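Local coordinates for Low molecular weight protein-tyrosine-phosphatase YfkJ (Bacillus subtilis, PDB 4ETM), which dephosphorylates tyrosine-phosphorylated proteins by hydrolysing the phosphate ester, and takes part in resistance to ethanol stress, at residues Lys126-Tyr131 with Ala138-Pro143. Residues are numbered along the deposited sequence; the frame is centred on the assembly and turned at random.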
loop_
_atom_site.group_PDB
_atom_site.type_symbol
_atom_site.label_atom_id
_atom_site.label_comp_id
_atom_site.label_asym_id
_atom_site.label_seq_id
_atom_site.Cartn_x
_atom_site.Cartn_y
_atom_site.Cartn_z
ATOM N N LYS A 126 -3.247 -1.188 -10.294
ATOM C CA LYS A 126 -4.260 -1.945 -9.565
ATOM C C LYS A 126 -3.662 -3.239 -9.003
ATOM O O LYS A 126 -2.593 -3.678 -9.458
ATOM C CB LYS A 126 -5.447 -2.268 -10.476
ATOM C CG LYS A 126 -6.217 -1.041 -10.967
ATOM C CD LYS A 126 -7.501 -1.450 -11.670
ATOM C CE LYS A 126 -8.404 -0.254 -11.958
ATOM N NZ LYS A 126 -7.775 0.738 -12.881
ATOM N N ARG A 127 -4.315 -3.830 -7.998
ATOM C CA ARG A 127 -3.908 -5.148 -7.503
ATOM C C ARG A 127 -4.411 -6.257 -8.431
ATOM O O ARG A 127 -5.486 -6.134 -9.026
ATOM C CB ARG A 127 -4.427 -5.406 -6.081
ATOM C CG ARG A 127 -3.714 -4.609 -5.005
ATOM C CD ARG A 127 -4.268 -4.939 -3.623
ATOM N NE ARG A 127 -5.694 -4.637 -3.516
ATOM C CZ ARG A 127 -6.360 -4.649 -2.368
ATOM N NH1 ARG A 127 -5.724 -4.954 -1.242
ATOM N NH2 ARG A 127 -7.657 -4.352 -2.338
ATOM N N LEU A 128 -3.635 -7.332 -8.546
ATOM C CA LEU A 128 -4.047 -8.495 -9.344
ATOM C C LEU A 128 -5.437 -8.974 -8.950
ATOM O O LEU A 128 -6.292 -9.188 -9.813
ATOM C CB LEU A 128 -3.051 -9.641 -9.191
ATOM C CG LEU A 128 -3.367 -10.892 -10.009
ATOM C CD1 LEU A 128 -3.355 -10.585 -11.511
ATOM C CD2 LEU A 128 -2.382 -11.992 -9.637
ATOM N N LEU A 129 -5.677 -9.143 -7.650
ATOM C CA LEU A 129 -6.963 -9.686 -7.215
ATOM C C LEU A 129 -8.131 -8.681 -7.256
ATOM O O LEU A 129 -9.274 -9.051 -6.970
ATOM C CB LEU A 129 -6.851 -10.353 -5.844
ATOM C CG LEU A 129 -5.849 -11.505 -5.794
ATOM C CD1 LEU A 129 -5.794 -12.075 -4.381
ATOM C CD2 LEU A 129 -6.247 -12.572 -6.809
ATOM N N ASP A 130 -7.848 -7.428 -7.621
ATOM C CA ASP A 130 -8.897 -6.444 -7.910
ATOM C C ASP A 130 -9.697 -6.923 -9.134
ATOM O O ASP A 130 -10.886 -6.611 -9.288
ATOM C CB ASP A 130 -8.310 -5.031 -8.164
ATOM C CG ASP A 130 -7.731 -4.372 -6.897
ATOM O OD1 ASP A 130 -7.959 -4.873 -5.775
ATOM O OD2 ASP A 130 -7.050 -3.323 -7.027
ATOM N N TYR A 131 -9.050 -7.702 -10.002
ATOM C CA TYR A 131 -9.709 -8.210 -11.204
ATOM C C TYR A 131 -10.551 -9.463 -10.975
ATOM O O TYR A 131 -11.359 -9.838 -11.823
ATOM C CB TYR A 131 -8.691 -8.474 -12.305
ATOM C CG TYR A 131 -8.045 -7.210 -12.805
ATOM C CD1 TYR A 131 -8.589 -6.509 -13.879
ATOM C CD2 TYR A 131 -6.922 -6.692 -12.180
ATOM C CE1 TYR A 131 -8.004 -5.346 -14.337
ATOM C CE2 TYR A 131 -6.337 -5.540 -12.628
ATOM C CZ TYR A 131 -6.878 -4.866 -13.701
ATOM O OH TYR A 131 -6.285 -3.705 -14.138
ATOM N N ALA A 138 -7.771 -10.048 -1.136
ATOM C CA ALA A 138 -7.461 -8.913 -1.991
ATOM C C ALA A 138 -5.960 -8.838 -2.234
ATOM O O ALA A 138 -5.502 -8.241 -3.208
ATOM C CB ALA A 138 -7.938 -7.633 -1.340
ATOM N N ASP A 139 -5.191 -9.438 -1.336
ATOM C CA ASP A 139 -3.739 -9.408 -1.448
ATOM C C ASP A 139 -3.176 -10.789 -1.736
ATOM O O ASP A 139 -3.608 -11.772 -1.141
ATOM C CB ASP A 139 -3.126 -8.868 -0.156
ATOM C CG ASP A 139 -3.558 -7.450 0.141
ATOM O OD1 ASP A 139 -3.456 -6.600 -0.764
ATOM O OD2 ASP A 139 -4.024 -7.190 1.273
ATOM N N VAL A 140 -2.193 -10.865 -2.625
ATOM C CA VAL A 140 -1.453 -12.100 -2.785
ATOM C C VAL A 140 -0.409 -12.188 -1.684
ATOM O O VAL A 140 0.478 -11.334 -1.617
ATOM C CB VAL A 140 -0.784 -12.221 -4.172
ATOM C CG1 VAL A 140 -0.144 -13.579 -4.313
ATOM C CG2 VAL A 140 -1.813 -12.035 -5.283
ATOM N N PRO A 141 -0.514 -13.204 -0.807
ATOM C CA PRO A 141 0.481 -13.301 0.270
ATOM C C PRO A 141 1.898 -13.514 -0.248
ATOM O O PRO A 141 2.099 -14.132 -1.298
ATOM C CB PRO A 141 0.016 -14.517 1.089
ATOM C CG PRO A 141 -1.367 -14.783 0.649
ATOM C CD PRO A 141 -1.473 -14.318 -0.765
ATOM N N ASP A 142 2.872 -13.003 0.492
ATOM C CA ASP A 142 4.268 -13.104 0.086
ATOM C C ASP A 142 4.849 -14.406 0.611
ATOM O O ASP A 142 5.054 -14.539 1.804
ATOM C CB ASP A 142 5.046 -11.923 0.656
ATOM C CG ASP A 142 6.459 -11.831 0.121
ATOM O OD1 ASP A 142 6.897 -12.753 -0.580
ATOM O OD2 ASP A 142 7.141 -10.829 0.439
ATOM N N PRO A 143 5.141 -15.356 -0.287
ATOM C CA PRO A 143 5.636 -16.680 0.100
ATOM C C PRO A 143 7.100 -16.643 0.531
ATOM O O PRO A 143 7.585 -17.608 1.122
ATOM C CB PRO A 143 5.451 -17.500 -1.176
ATOM C CG PRO A 143 5.624 -16.521 -2.246
ATOM C CD PRO A 143 5.052 -15.212 -1.752
HETATM O O HOH W 1 -3.793 -8.841 -5.376
HETATM O O HOH W 2 -7.926 -7.122 -4.505
#
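Arg-127 lays one face of its guanidinium over the methyl of Ala-138, whose CB stands 3.1 Å from the guanidinium plane and is offset toward the rim. The arginine chain is extended as far as CD and then bends at chi3 (-60°), a turn that brings its head over the alanine and between two aspartates. On one side NH1 donates to Asp-139 OD1 at 2.8 Å. This salt bridge is not coplanar: the oxygen is approached 41° out of the carboxylate plane, and the two flat groups are turned 63° apart. Asp-139 OD1 also accepts from the backbone N of Ala-107, so two donors fix it. On the other side NE of Arg-127 reaches Asp-130 OD1 at 3.2 Å, on the syn side but tilted out of the carboxylate plane, while Asp-130 OD2 takes the backbone N of Arg-127. The arginine thus joins two carboxylates whose OD1 atoms lie 7.0 Å apart, probably offsetting their like charges.

Two waters meet at the Ala-138 carbonyl. Water 1 links Ala-138 O to Leu-129 N, and water 2 donates to both Ala-138 O and Asp-130 OD1. On the far side of these waters from the guanidinium, Leu-129 crosses Val-140 at about a right angle, its CD1 4.1 Å from Val-140 CG2; Leu-128 CD2 is a looser neighbour of the same methyl.

The 3-10 turn at the end of edge strand 125-127 is thereby joined to the loop entering helix 143-146. Val-140 O accepts from NH1 of the active-site Arg-31, and Asp-142, the proton donor, N-caps that helix through OD1 to Tyr-144 N. The arrangement belongs to the low molecular weight phosphotyrosine phosphatase fold, in which the general-acid loop follows the last strand of the parallel sheet.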